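Long-range contacts in beta-lactamase (Klebsiella pneumoniae, PDB 6K9T), which probably hydrolyses beta-lactam antibiotics to substituted beta-amino acids as a class C serine beta-lactamase: residues N30-M35 against K348-D353; F67-L72 against F328-A333; Y156-T161 against E226-K231; M278-P283 against I319-S324. All coordinates share one frame; numbering follows the deposited sequence.

Contact 1 of 4, residues N30-M35 against K348-D353. With CEF (CEFOTAXIME, C3' cleaved, open, bound form), chain B.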
# COMPACT_ATOMS: atom_id res chain seq x y z
N ASN A 30 -3.03 7.48 22.05
CA ASN A 30 -4.07 7.19 21.04
C ASN A 30 -4.93 5.97 21.42
O ASN A 30 -5.81 5.59 20.70
CB ASN A 30 -3.40 6.96 19.68
CG ASN A 30 -2.82 8.22 19.09
OD1 ASN A 30 -3.54 9.08 18.57
ND2 ASN A 30 -1.51 8.35 19.16
N ASN A 31 -4.68 5.38 22.58
CA ASN A 31 -5.35 4.20 23.03
C ASN A 31 -5.32 3.08 21.98
O ASN A 31 -6.33 2.46 21.66
CB ASN A 31 -6.81 4.52 23.42
CG ASN A 31 -7.38 3.49 24.37
OD1 ASN A 31 -6.68 2.90 25.19
ND2 ASN A 31 -8.68 3.23 24.22
N ILE A 32 -4.12 2.83 21.47
CA ILE A 32 -3.89 1.78 20.49
C ILE A 32 -3.63 0.47 21.23
O ILE A 32 -2.65 0.37 21.99
CB ILE A 32 -2.66 2.10 19.58
CG1 ILE A 32 -2.90 3.42 18.82
CG2 ILE A 32 -2.47 0.91 18.60
CD1 ILE A 32 -1.61 4.02 18.23
N PRO A 33 -4.46 -0.57 21.01
CA PRO A 33 -4.19 -1.79 21.79
C PRO A 33 -2.92 -2.52 21.47
O PRO A 33 -2.28 -3.02 22.40
CB PRO A 33 -5.42 -2.69 21.49
CG PRO A 33 -6.48 -1.73 21.06
CD PRO A 33 -5.73 -0.66 20.26
N GLY A 34 -2.54 -2.61 20.18
CA GLY A 34 -1.43 -3.41 19.81
C GLY A 34 -0.77 -2.87 18.53
O GLY A 34 -1.43 -2.26 17.65
N MET A 35 0.54 -3.07 18.48
CA MET A 35 1.32 -2.63 17.31
C MET A 35 2.44 -3.57 17.04
O MET A 35 2.90 -4.29 17.93
CB MET A 35 1.97 -1.22 17.50
CG MET A 35 0.94 -0.12 17.55
SD MET A 35 1.74 1.50 17.34
CE MET A 35 2.41 1.54 15.67
N LYS A 348 -5.62 0.03 15.58
CA LYS A 348 -6.49 1.17 15.73
C LYS A 348 -6.09 2.14 14.63
O LYS A 348 -4.90 2.27 14.28
CB LYS A 348 -6.37 1.80 17.13
CG LYS A 348 -7.38 2.96 17.33
CD LYS A 348 -7.53 3.34 18.78
CE LYS A 348 -8.83 4.03 19.08
NZ LYS A 348 -10.01 3.08 19.03
N ASN A 349 -7.04 2.82 14.03
CA ASN A 349 -6.76 3.79 12.99
C ASN A 349 -6.45 5.13 13.64
O ASN A 349 -7.38 5.84 14.02
CB ASN A 349 -7.97 3.87 12.01
CG ASN A 349 -7.84 4.94 10.96
OD1 ASN A 349 -6.82 5.61 10.85
ND2 ASN A 349 -8.86 5.08 10.16
N TYR A 350 -5.19 5.50 13.74
CA TYR A 350 -4.78 6.76 14.39
C TYR A 350 -4.18 7.65 13.32
O TYR A 350 -3.82 7.17 12.22
CB TYR A 350 -3.79 6.52 15.57
CG TYR A 350 -2.48 5.93 15.13
CD1 TYR A 350 -2.36 4.60 14.75
CD2 TYR A 350 -1.36 6.73 15.03
CE1 TYR A 350 -1.17 4.08 14.32
CE2 TYR A 350 -0.16 6.22 14.63
CZ TYR A 350 -0.06 4.86 14.25
OH TYR A 350 1.12 4.37 13.76
N SER A 351 -4.06 8.94 13.59
CA SER A 351 -3.81 9.86 12.49
C SER A 351 -2.48 9.65 11.76
O SER A 351 -1.43 9.29 12.31
CB SER A 351 -3.95 11.30 12.96
OG SER A 351 -2.94 11.65 13.83
N ILE A 352 -2.60 9.84 10.43
CA ILE A 352 -1.45 9.62 9.56
C ILE A 352 -0.28 10.54 9.88
O ILE A 352 0.88 10.12 9.81
CB ILE A 352 -1.89 9.76 8.10
CG1 ILE A 352 -2.75 8.54 7.73
CG2 ILE A 352 -0.70 9.94 7.10
CD1 ILE A 352 -3.38 8.63 6.36
N ASP A 353 -0.54 11.77 10.36
CA ASP A 353 0.59 12.66 10.68
C ASP A 353 1.46 12.04 11.77
O ASP A 353 2.69 12.21 11.76
CB ASP A 353 0.08 14.05 11.09
CG ASP A 353 -0.53 14.04 12.44
OD1 ASP A 353 -1.59 13.40 12.54
OD2 ASP A 353 0.06 14.62 13.40
S1 CEF B . -9.36 6.00 1.79
C1 CEF B . -8.76 7.58 1.94
C2 CEF B . -8.21 7.98 3.35
C3 CEF B . -7.95 9.26 3.80
C4 CEF B . -7.58 6.68 4.11
C5 CEF B . -6.89 6.76 5.45
O1 CEF B . -7.33 7.48 6.40
O2 CEF B . -5.85 6.07 5.55
N1 CEF B . -7.55 5.34 3.51
C6 CEF B . -7.97 5.15 2.15
C7 CEF B . -8.11 3.60 2.02
C8 CEF B . -6.71 3.16 2.18
O3 CEF B . -6.27 2.76 3.26
N2 CEF B . -8.88 3.08 3.09
C9 CEF B . -10.25 2.88 2.86
O4 CEF B . -10.71 3.11 1.75
C10 CEF B . -11.07 2.42 4.03
N3 CEF B . -11.71 1.31 4.10
O5 CEF B . -11.73 0.44 3.08
C11 CEF B . -12.25 -0.77 3.64
C12 CEF B . -11.02 3.37 5.20
C13 CEF B . -10.20 4.54 5.40
S2 CEF B . -10.57 5.13 6.81
C14 CEF B . -11.66 4.14 7.38
N4 CEF B . -12.30 4.26 8.63
N5 CEF B . -11.94 3.11 6.44
O HOH W 1 -5.47 9.91 15.90
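I32 and Y350 meet in a CH-pi contact that carries the apolar half of this packing. The methyl CD1 of I32 sits over one face of the Y350 ring, 3.8 Å from the ring centroid and 20° off its normal, displaced toward the CG-CD1 rim. CG of Y350 stands between the backbone N and the carbonyl carbon (chi1 64°), a setting that turns this face toward the isoleucine. From the other end comes M35, whose chain bends at its last torsion and brings CE to 3.6 Å from Y350 OH.

The second kind of contact sets aliphatic carbon against polar backbone. K348 runs out nearly straight as far as CE; CD of K348 lies 3.2 Å from N31 O and 3.4 Å from N30 O, while K348 CB rests 4.0 Å from P33 CD. The ammonium group continues past this turn to a salt bridge with D213. Water joins the segments loosely, accepting from S351 N and donating weakly to N30 OD1.

N31 forms the Schellman motif that ends helix 11-30 before strand 34-41 begins, and the opposing segment leads into helix 352-365. The N- and C-terminal helices are also joined directly, by N30 ND2 and Q354 OE1.

Contact 2 of 4, residues F67-L72 against F328-A333. With CEF (CEFOTAXIME, C3' cleaved, open, bound form), chain B.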
# COMPACT_ATOMS: atom_id res chain seq x y z
N PHE A 67 -2.38 -8.24 10.66
CA PHE A 67 -3.09 -6.98 10.71
C PHE A 67 -3.69 -6.68 9.35
O PHE A 67 -3.10 -7.05 8.34
CB PHE A 67 -2.10 -5.85 11.03
CG PHE A 67 -1.50 -5.88 12.43
CD1 PHE A 67 -0.41 -6.65 12.70
CD2 PHE A 67 -2.03 -5.04 13.42
CE1 PHE A 67 0.12 -6.65 13.98
CE2 PHE A 67 -1.51 -5.04 14.69
CZ PHE A 67 -0.42 -5.81 14.99
N GLU A 68 -4.81 -5.97 9.33
CA GLU A 68 -5.29 -5.38 8.07
C GLU A 68 -4.39 -4.25 7.65
O GLU A 68 -4.05 -3.40 8.50
CB GLU A 68 -6.72 -4.87 8.22
CG GLU A 68 -7.68 -6.01 8.57
CD GLU A 68 -9.04 -5.55 8.90
OE1 GLU A 68 -9.41 -4.34 8.79
OE2 GLU A 68 -9.84 -6.44 9.30
N VAL A 69 -3.97 -4.18 6.40
CA VAL A 69 -3.11 -3.06 6.01
C VAL A 69 -3.82 -2.10 5.11
O VAL A 69 -3.20 -1.13 4.62
CB VAL A 69 -1.80 -3.60 5.41
CG1 VAL A 69 -1.06 -4.45 6.43
CG2 VAL A 69 -2.05 -4.30 4.08
N GLY A 70 -5.09 -2.29 4.84
CA GLY A 70 -5.85 -1.30 4.08
C GLY A 70 -5.18 -0.95 2.77
O GLY A 70 -4.84 -1.85 1.98
N SER A 71 -5.02 0.35 2.54
CA SER A 71 -4.54 0.81 1.25
C SER A 71 -3.13 0.45 0.88
O SER A 71 -2.69 0.69 -0.24
CB SER A 71 -4.70 2.30 1.16
OG SER A 71 -6.08 2.68 1.07
N LEU A 72 -2.39 -0.16 1.81
CA LEU A 72 -1.09 -0.75 1.35
C LEU A 72 -1.35 -1.81 0.29
O LEU A 72 -0.48 -2.05 -0.57
CB LEU A 72 -0.27 -1.38 2.46
CG LEU A 72 0.65 -0.49 3.32
CD1 LEU A 72 0.08 0.78 3.73
CD2 LEU A 72 1.24 -1.26 4.46
N PHE A 328 -7.91 -0.34 11.77
CA PHE A 328 -6.46 -0.52 11.66
C PHE A 328 -5.76 0.69 11.02
O PHE A 328 -6.36 1.42 10.20
CB PHE A 328 -6.10 -1.76 10.81
CG PHE A 328 -6.46 -3.07 11.47
CD1 PHE A 328 -7.74 -3.60 11.36
CD2 PHE A 328 -5.45 -3.86 12.08
CE1 PHE A 328 -7.99 -4.88 11.90
CE2 PHE A 328 -5.76 -5.10 12.63
CZ PHE A 328 -7.03 -5.58 12.52
N GLY A 329 -4.49 0.83 11.33
CA GLY A 329 -3.68 1.88 10.68
C GLY A 329 -2.30 1.36 10.41
O GLY A 329 -1.67 0.83 11.34
N ALA A 330 -1.82 1.54 9.17
CA ALA A 330 -0.56 1.01 8.73
C ALA A 330 0.24 2.08 7.98
O ALA A 330 -0.31 3.04 7.40
CB ALA A 330 -0.81 -0.20 7.80
N TYR A 331 1.56 1.87 7.92
CA TYR A 331 2.49 2.75 7.16
C TYR A 331 3.72 2.02 6.77
O TYR A 331 4.25 1.26 7.58
CB TYR A 331 2.89 3.96 8.02
CG TYR A 331 3.71 4.99 7.28
CD1 TYR A 331 3.23 5.67 6.15
CD2 TYR A 331 5.00 5.31 7.71
CE1 TYR A 331 4.02 6.65 5.45
CE2 TYR A 331 5.76 6.28 7.05
CZ TYR A 331 5.23 6.95 5.95
OH TYR A 331 6.02 7.89 5.31
N ILE A 332 4.17 2.23 5.54
CA ILE A 332 5.48 1.70 5.10
C ILE A 332 6.27 2.85 4.54
O ILE A 332 5.73 3.68 3.78
CB ILE A 332 5.30 0.68 3.99
CG1 ILE A 332 4.82 -0.61 4.60
CG2 ILE A 332 6.63 0.56 3.14
CD1 ILE A 332 4.74 -1.77 3.58
N ALA A 333 7.57 2.90 4.85
CA ALA A 333 8.48 3.87 4.19
C ALA A 333 9.83 3.22 4.00
O ALA A 333 10.28 2.47 4.89
CB ALA A 333 8.62 5.15 5.00
S1 CEF B . -9.36 6.00 1.79
C1 CEF B . -8.76 7.58 1.94
C2 CEF B . -8.21 7.98 3.35
C3 CEF B . -7.95 9.26 3.80
C4 CEF B . -7.58 6.68 4.11
C5 CEF B . -6.89 6.76 5.45
O1 CEF B . -7.33 7.48 6.40
O2 CEF B . -5.85 6.07 5.55
N1 CEF B . -7.55 5.34 3.51
C6 CEF B . -7.97 5.15 2.15
C7 CEF B . -8.11 3.60 2.02
C8 CEF B . -6.71 3.16 2.18
O3 CEF B . -6.27 2.76 3.26
N2 CEF B . -8.88 3.08 3.09
C9 CEF B . -10.25 2.88 2.86
O4 CEF B . -10.71 3.11 1.75
C10 CEF B . -11.07 2.42 4.03
N3 CEF B . -11.71 1.31 4.10
O5 CEF B . -11.73 0.44 3.08
C11 CEF B . -12.25 -0.77 3.64
C12 CEF B . -11.02 3.37 5.20
C13 CEF B . -10.20 4.54 5.40
S2 CEF B . -10.57 5.13 6.81
C14 CEF B . -11.66 4.14 7.38
N4 CEF B . -12.30 4.26 8.63
N5 CEF B . -11.94 3.11 6.44
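E68 lies across the ring of F328 where strand 67-68, leading to the nucleophile S71 of the serine beta-lactamase fold, packs on strand 328-335 of the large antiparallel sheet. The contact with the ring is partly CH-pi: E68 CB stands 3.8 Å from the F328 ring centroid, 22° off the normal, and the backbone N of E68 lies above the same ring toward its rim. The glutamate chain then extends past the ring, its carboxylate plane inclined 34° to the aromatic plane, with OE1 of E68 3.2 Å from F328 CD1. Y205 and T325 hydrogen-bond this buried carboxylate.

Apolar contacts make up the remainder. F67 crosses F328 at about a right angle, its CD2 in the plane of the F328 ring at the edge and 3.8 Å from F328 CE2. Further along, V69 CB approaches A330 CB. L72 CD2 reaches past A330 to touch both CG1 and CD1 of I332.

Beside this packing, S71 carries the opened cefotaxime as an acyl-enzyme. Its backbone N donates to the ester carbonyl O3, one arm of the oxyanion hole, and S71 OG is bonded to CEF C8 at 1.4 Å.

Contact 3 of 4, residues Y156-T161 against E226-K231. With CEF (CEFOTAXIME, C3' cleaved, open, bound form), chain B.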
# COMPACT_ATOMS: atom_id res chain seq x y z
N TYR A 156 -7.08 10.58 -5.55
CA TYR A 156 -6.84 9.22 -5.03
C TYR A 156 -8.11 8.41 -5.14
O TYR A 156 -9.19 8.90 -4.74
CB TYR A 156 -6.36 9.30 -3.59
CG TYR A 156 -5.87 8.04 -3.01
CD1 TYR A 156 -6.75 7.08 -2.55
CD2 TYR A 156 -4.52 7.83 -2.81
CE1 TYR A 156 -6.31 5.92 -1.90
CE2 TYR A 156 -4.07 6.66 -2.16
CZ TYR A 156 -4.98 5.73 -1.74
OH TYR A 156 -4.56 4.61 -1.02
N SER A 157 -8.03 7.16 -5.66
CA SER A 157 -9.24 6.42 -5.95
C SER A 157 -9.14 4.93 -5.65
O SER A 157 -8.29 4.23 -6.24
CB SER A 157 -9.66 6.64 -7.43
OG SER A 157 -10.86 5.87 -7.69
N ASN A 158 -10.05 4.42 -4.82
CA ASN A 158 -10.17 2.96 -4.67
C ASN A 158 -10.73 2.32 -5.92
O ASN A 158 -10.39 1.18 -6.23
CB ASN A 158 -11.13 2.60 -3.51
CG ASN A 158 -10.54 2.84 -2.14
OD1 ASN A 158 -9.32 2.84 -1.95
ND2 ASN A 158 -11.42 2.91 -1.14
N ILE A 159 -11.58 3.02 -6.68
CA ILE A 159 -12.22 2.47 -7.86
C ILE A 159 -11.17 2.31 -8.95
O ILE A 159 -11.03 1.24 -9.59
CB ILE A 159 -13.31 3.38 -8.39
CG1 ILE A 159 -14.29 3.77 -7.29
CG2 ILE A 159 -14.04 2.66 -9.57
CD1 ILE A 159 -15.41 4.70 -7.79
N GLY A 160 -10.34 3.34 -9.16
CA GLY A 160 -9.28 3.23 -10.18
C GLY A 160 -8.30 2.11 -9.85
O GLY A 160 -7.88 1.34 -10.74
N THR A 161 -7.97 1.98 -8.56
CA THR A 161 -7.09 0.88 -8.18
C THR A 161 -7.71 -0.47 -8.47
O THR A 161 -7.01 -1.43 -8.90
CB THR A 161 -6.75 1.01 -6.67
OG1 THR A 161 -6.23 2.33 -6.45
CG2 THR A 161 -5.64 -0.01 -6.35
N GLU A 226 -8.37 -5.55 -4.34
CA GLU A 226 -7.39 -4.71 -4.96
C GLU A 226 -7.04 -3.49 -4.12
O GLU A 226 -5.88 -3.06 -4.07
CB GLU A 226 -7.93 -4.25 -6.36
CG GLU A 226 -8.11 -5.33 -7.48
CD GLU A 226 -9.33 -6.23 -7.39
OE1 GLU A 226 -10.08 -6.26 -6.38
OE2 GLU A 226 -9.59 -6.96 -8.41
N ALA A 227 -8.04 -2.86 -3.53
CA ALA A 227 -7.84 -1.56 -2.87
C ALA A 227 -7.53 -1.64 -1.40
O ALA A 227 -6.80 -0.77 -0.92
CB ALA A 227 -9.06 -0.68 -3.07
N TYR A 228 -7.98 -2.67 -0.68
CA TYR A 228 -7.84 -2.66 0.77
C TYR A 228 -7.87 -4.06 1.37
O TYR A 228 -8.06 -4.16 2.59
CB TYR A 228 -8.92 -1.74 1.43
CG TYR A 228 -10.37 -2.11 1.06
CD1 TYR A 228 -11.01 -3.20 1.64
CD2 TYR A 228 -11.08 -1.34 0.11
CE1 TYR A 228 -12.34 -3.55 1.28
CE2 TYR A 228 -12.38 -1.69 -0.25
CZ TYR A 228 -12.98 -2.80 0.33
OH TYR A 228 -14.28 -3.19 -0.05
N GLY A 229 -7.64 -5.12 0.58
CA GLY A 229 -7.94 -6.49 1.10
C GLY A 229 -6.83 -7.25 1.84
O GLY A 229 -7.12 -8.33 2.37
N ILE A 230 -5.60 -6.78 1.86
CA ILE A 230 -4.49 -7.61 2.35
C ILE A 230 -4.43 -7.64 3.88
O ILE A 230 -4.60 -6.60 4.56
CB ILE A 230 -3.16 -7.12 1.81
CG1 ILE A 230 -3.15 -7.35 0.31
CG2 ILE A 230 -1.92 -7.81 2.47
CD1 ILE A 230 -2.78 -8.85 -0.03
N LYS A 231 -4.25 -8.85 4.44
CA LYS A 231 -3.93 -9.07 5.87
C LYS A 231 -2.56 -9.67 5.89
O LYS A 231 -2.28 -10.60 5.15
CB LYS A 231 -4.92 -10.05 6.52
CG LYS A 231 -6.22 -9.48 6.93
CD LYS A 231 -7.09 -9.04 5.88
CE LYS A 231 -7.59 -10.08 4.99
NZ LYS A 231 -8.90 -9.61 4.15
S1 CEF B . -9.36 6.00 1.79
C1 CEF B . -8.76 7.58 1.94
C2 CEF B . -8.21 7.98 3.35
C3 CEF B . -7.95 9.26 3.80
C4 CEF B . -7.58 6.68 4.11
C5 CEF B . -6.89 6.76 5.45
O1 CEF B . -7.33 7.48 6.40
O2 CEF B . -5.85 6.07 5.55
N1 CEF B . -7.55 5.34 3.51
C6 CEF B . -7.97 5.15 2.15
C7 CEF B . -8.11 3.60 2.02
C8 CEF B . -6.71 3.16 2.18
O3 CEF B . -6.27 2.76 3.26
N2 CEF B . -8.88 3.08 3.09
C9 CEF B . -10.25 2.88 2.86
O4 CEF B . -10.71 3.11 1.75
C10 CEF B . -11.07 2.42 4.03
N3 CEF B . -11.71 1.31 4.10
O5 CEF B . -11.73 0.44 3.08
C11 CEF B . -12.25 -0.77 3.64
C12 CEF B . -11.02 3.37 5.20
C13 CEF B . -10.20 4.54 5.40
S2 CEF B . -10.57 5.13 6.81
C14 CEF B . -11.66 4.14 7.38
N4 CEF B . -12.30 4.26 8.63
N5 CEF B . -11.94 3.11 6.44
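The amide-binding side of the active-site pocket is formed here, where N158 at the start of helix 158-171 meets A227 of helix 224-228. Y156 and N158 make up the Y-x-N motif of class C beta-lactamases. The side chain of N158 lies against the methyl of A227, with N158 OD1 3.7 Å from A227 CB. Its two polar ends are divided: OD1 accepts from K74, and ND2 donates to the side-chain carbonyl O4 of cefotaxime along an almost straight bond of 3.0 Å (172°). The lysine thereby fixes which end of the amide faces the ligand.

One turn later, T161 points its CG2 at the backbone of the other helix, 3.8 Å from E226 O. That leaves T161 OG1 turned back to S157 O, 2.8 Å away, an oxygen that also accepts from T161 N. S157 is the N-cap of this helix, its OG taking a bond of 3.0 Å from G160 N, so side chain and backbone both tie the first turn together.

Y228, on the other wall, contributes an aromatic face to the ligand. The methoxyimino methyl C11 of cefotaxime sits over the centre of the Y228 ring, 3.3 Å above its plane.

Contact 4 of 4, residues M278-P283 against I319-S324. With CEF (CEFOTAXIME, C3' cleaved, open, bound form), chain B.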
# COMPACT_ATOMS: atom_id res chain seq x y z
N MET A 278 1.11 3.45 -7.94
CA MET A 278 0.60 3.44 -6.57
C MET A 278 1.54 3.95 -5.48
O MET A 278 1.10 4.79 -4.66
CB MET A 278 0.01 2.04 -6.19
CG MET A 278 -1.22 1.71 -7.08
SD MET A 278 -2.60 2.85 -6.63
CE MET A 278 -3.48 2.96 -8.19
N TRP A 279 2.80 3.53 -5.45
CA TRP A 279 3.72 4.15 -4.48
C TRP A 279 3.82 5.66 -4.70
O TRP A 279 3.64 6.16 -5.83
CB TRP A 279 5.14 3.56 -4.70
CG TRP A 279 5.29 2.12 -4.32
CD1 TRP A 279 5.38 1.10 -5.18
CD2 TRP A 279 5.29 1.55 -3.00
NE1 TRP A 279 5.52 -0.09 -4.49
CE2 TRP A 279 5.49 0.17 -3.15
CE3 TRP A 279 5.26 2.10 -1.71
CZ2 TRP A 279 5.57 -0.70 -2.05
CZ3 TRP A 279 5.33 1.25 -0.63
CH2 TRP A 279 5.48 -0.14 -0.80
N GLU A 280 4.14 6.35 -3.60
CA GLU A 280 4.39 7.78 -3.67
C GLU A 280 5.78 8.07 -3.17
O GLU A 280 6.26 7.38 -2.27
CB GLU A 280 3.33 8.53 -2.84
CG GLU A 280 1.87 8.29 -3.33
CD GLU A 280 0.84 8.40 -2.18
OE1 GLU A 280 1.20 9.02 -1.11
OE2 GLU A 280 -0.35 7.89 -2.30
N GLN A 281 6.45 9.06 -3.71
CA GLN A 281 7.82 9.32 -3.26
C GLN A 281 8.11 10.78 -3.14
O GLN A 281 7.49 11.64 -3.77
CB GLN A 281 8.82 8.64 -4.17
CG GLN A 281 9.03 9.28 -5.54
CD GLN A 281 9.94 8.48 -6.46
OE1 GLN A 281 10.65 9.08 -7.32
NE2 GLN A 281 9.98 7.19 -6.31
N LEU A 282 9.01 11.09 -2.21
CA LEU A 282 9.47 12.44 -1.88
C LEU A 282 10.95 12.48 -2.00
O LEU A 282 11.61 11.46 -1.87
CB LEU A 282 9.13 12.78 -0.45
CG LEU A 282 7.62 13.00 -0.39
CD1 LEU A 282 6.78 11.81 0.09
CD2 LEU A 282 7.38 14.33 0.28
N PRO A 283 11.51 13.68 -2.15
CA PRO A 283 12.97 13.79 -2.21
C PRO A 283 13.63 13.41 -0.87
O PRO A 283 13.00 13.59 0.20
CB PRO A 283 13.18 15.29 -2.53
CG PRO A 283 11.82 15.84 -2.94
CD PRO A 283 10.83 14.99 -2.26
N ILE A 319 10.29 6.55 -0.33
CA ILE A 319 9.11 5.88 -0.98
C ILE A 319 8.19 5.43 0.13
O ILE A 319 8.62 4.88 1.16
CB ILE A 319 9.55 4.71 -1.82
CG1 ILE A 319 10.55 5.20 -2.91
CG2 ILE A 319 8.32 4.06 -2.46
CD1 ILE A 319 11.10 4.05 -3.73
N ASN A 320 6.91 5.74 0.03
CA ASN A 320 5.98 5.41 1.14
C ASN A 320 4.56 5.17 0.69
O ASN A 320 4.19 5.46 -0.47
CB ASN A 320 6.04 6.50 2.25
CG ASN A 320 5.44 7.86 1.87
OD1 ASN A 320 5.04 8.17 0.73
ND2 ASN A 320 5.44 8.70 2.86
N LYS A 321 3.82 4.53 1.61
CA LYS A 321 2.38 4.32 1.41
C LYS A 321 1.73 4.20 2.78
O LYS A 321 2.25 3.56 3.71
CB LYS A 321 2.11 3.05 0.58
CG LYS A 321 0.68 2.83 0.11
CD LYS A 321 0.28 3.78 -0.99
CE LYS A 321 -1.28 3.76 -1.20
NZ LYS A 321 -2.02 4.51 -0.08
N THR A 322 0.54 4.80 2.91
CA THR A 322 -0.30 4.67 4.12
C THR A 322 -1.46 3.72 3.87
O THR A 322 -1.85 3.51 2.70
CB THR A 322 -0.88 6.00 4.55
OG1 THR A 322 -1.58 6.60 3.45
CG2 THR A 322 0.21 6.94 5.05
N GLY A 323 -1.98 3.10 4.93
CA GLY A 323 -3.23 2.39 4.73
C GLY A 323 -4.03 2.42 6.00
O GLY A 323 -3.50 2.42 7.12
N SER A 324 -5.35 2.39 5.88
CA SER A 324 -6.23 2.35 7.06
C SER A 324 -7.49 1.58 6.74
O SER A 324 -7.92 1.52 5.59
CB SER A 324 -6.65 3.73 7.52
OG SER A 324 -5.50 4.58 7.70
S1 CEF B . -9.36 6.00 1.79
C1 CEF B . -8.76 7.58 1.94
C2 CEF B . -8.21 7.98 3.35
C3 CEF B . -7.95 9.26 3.80
C4 CEF B . -7.58 6.68 4.11
C5 CEF B . -6.89 6.76 5.45
O1 CEF B . -7.33 7.48 6.40
O2 CEF B . -5.85 6.07 5.55
N1 CEF B . -7.55 5.34 3.51
C6 CEF B . -7.97 5.15 2.15
C7 CEF B . -8.11 3.60 2.02
C8 CEF B . -6.71 3.16 2.18
O3 CEF B . -6.27 2.76 3.26
N2 CEF B . -8.88 3.08 3.09
C9 CEF B . -10.25 2.88 2.86
O4 CEF B . -10.71 3.11 1.75
C10 CEF B . -11.07 2.42 4.03
N3 CEF B . -11.71 1.31 4.10
O5 CEF B . -11.73 0.44 3.08
C11 CEF B . -12.25 -0.77 3.64
C12 CEF B . -11.02 3.37 5.20
C13 CEF B . -10.20 4.54 5.40
S2 CEF B . -10.57 5.13 6.81
C14 CEF B . -11.66 4.14 7.38
N4 CEF B . -12.30 4.26 8.63
N5 CEF B . -11.94 3.11 6.44
O HOH W 2 1.45 7.52 1.38
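I319 fits its CG2 against the indole of W279, and this pair starts a row of packing where the residue just before strand 280-283 meets strand 317-325. CG2 of I319, held anti to the backbone N by the isoleucine's first torsion, lies 3.7 Å from W279 CE3. The two side chains cross at about a right angle. On the same residue, CG1 runs beside Q281, the two chains pointing the same way.

K321 continues the row. Its CB meets the six-membered end of the indole, 3.9 Å from W279 CZ3, and its chain, bent at chi2 and chi4, carries NZ away to Y156 OH and to T322 O, in the plane of that carbonyl at 3.0 Å. K321, T322 and G323 form the KTG motif, on the strand that borders the active site in serine beta-lactamases.

Between these two residues N320 pairs with E280 as an antiparallel hydrogen-bonded pair. N320 N donates to E280 O at 2.9 Å, and E280 N returns a longer bond of 3.3 Å to N320 O, which also lies at the edge of the indole. E280 OE2 forms a salt bridge with R154; the same oxygen stays 4.4 Å from K321 NZ, too far for a second one. Further along the strand, S324 N donates to CEF O3, 2.8 Å away.

Burial and chemistry change together across the four contacts. Contact 1 is partly exposed, about 17 Å between its centre and that of the chain, and joins the turn after the N-terminal helix to the loop leading into the C-terminal one; contacts 2, 3 and 4 are buried. Contacts 1, 2 and 4 all reach the large sheet, the last two on the neighbouring strands 328-335 and 317-325, yet contact 2 is side-chain packing whereas contact 4 is true strand pairing. Contact 3 lies between two helices off that sheet and buries little surface. Contacts 2, 3 and 4 bond to cefotaxime, which contact 1 meets only by packing: S71 N and S324 N share O3, while N158 holds O4. Y156 OH links contact 3 to K321.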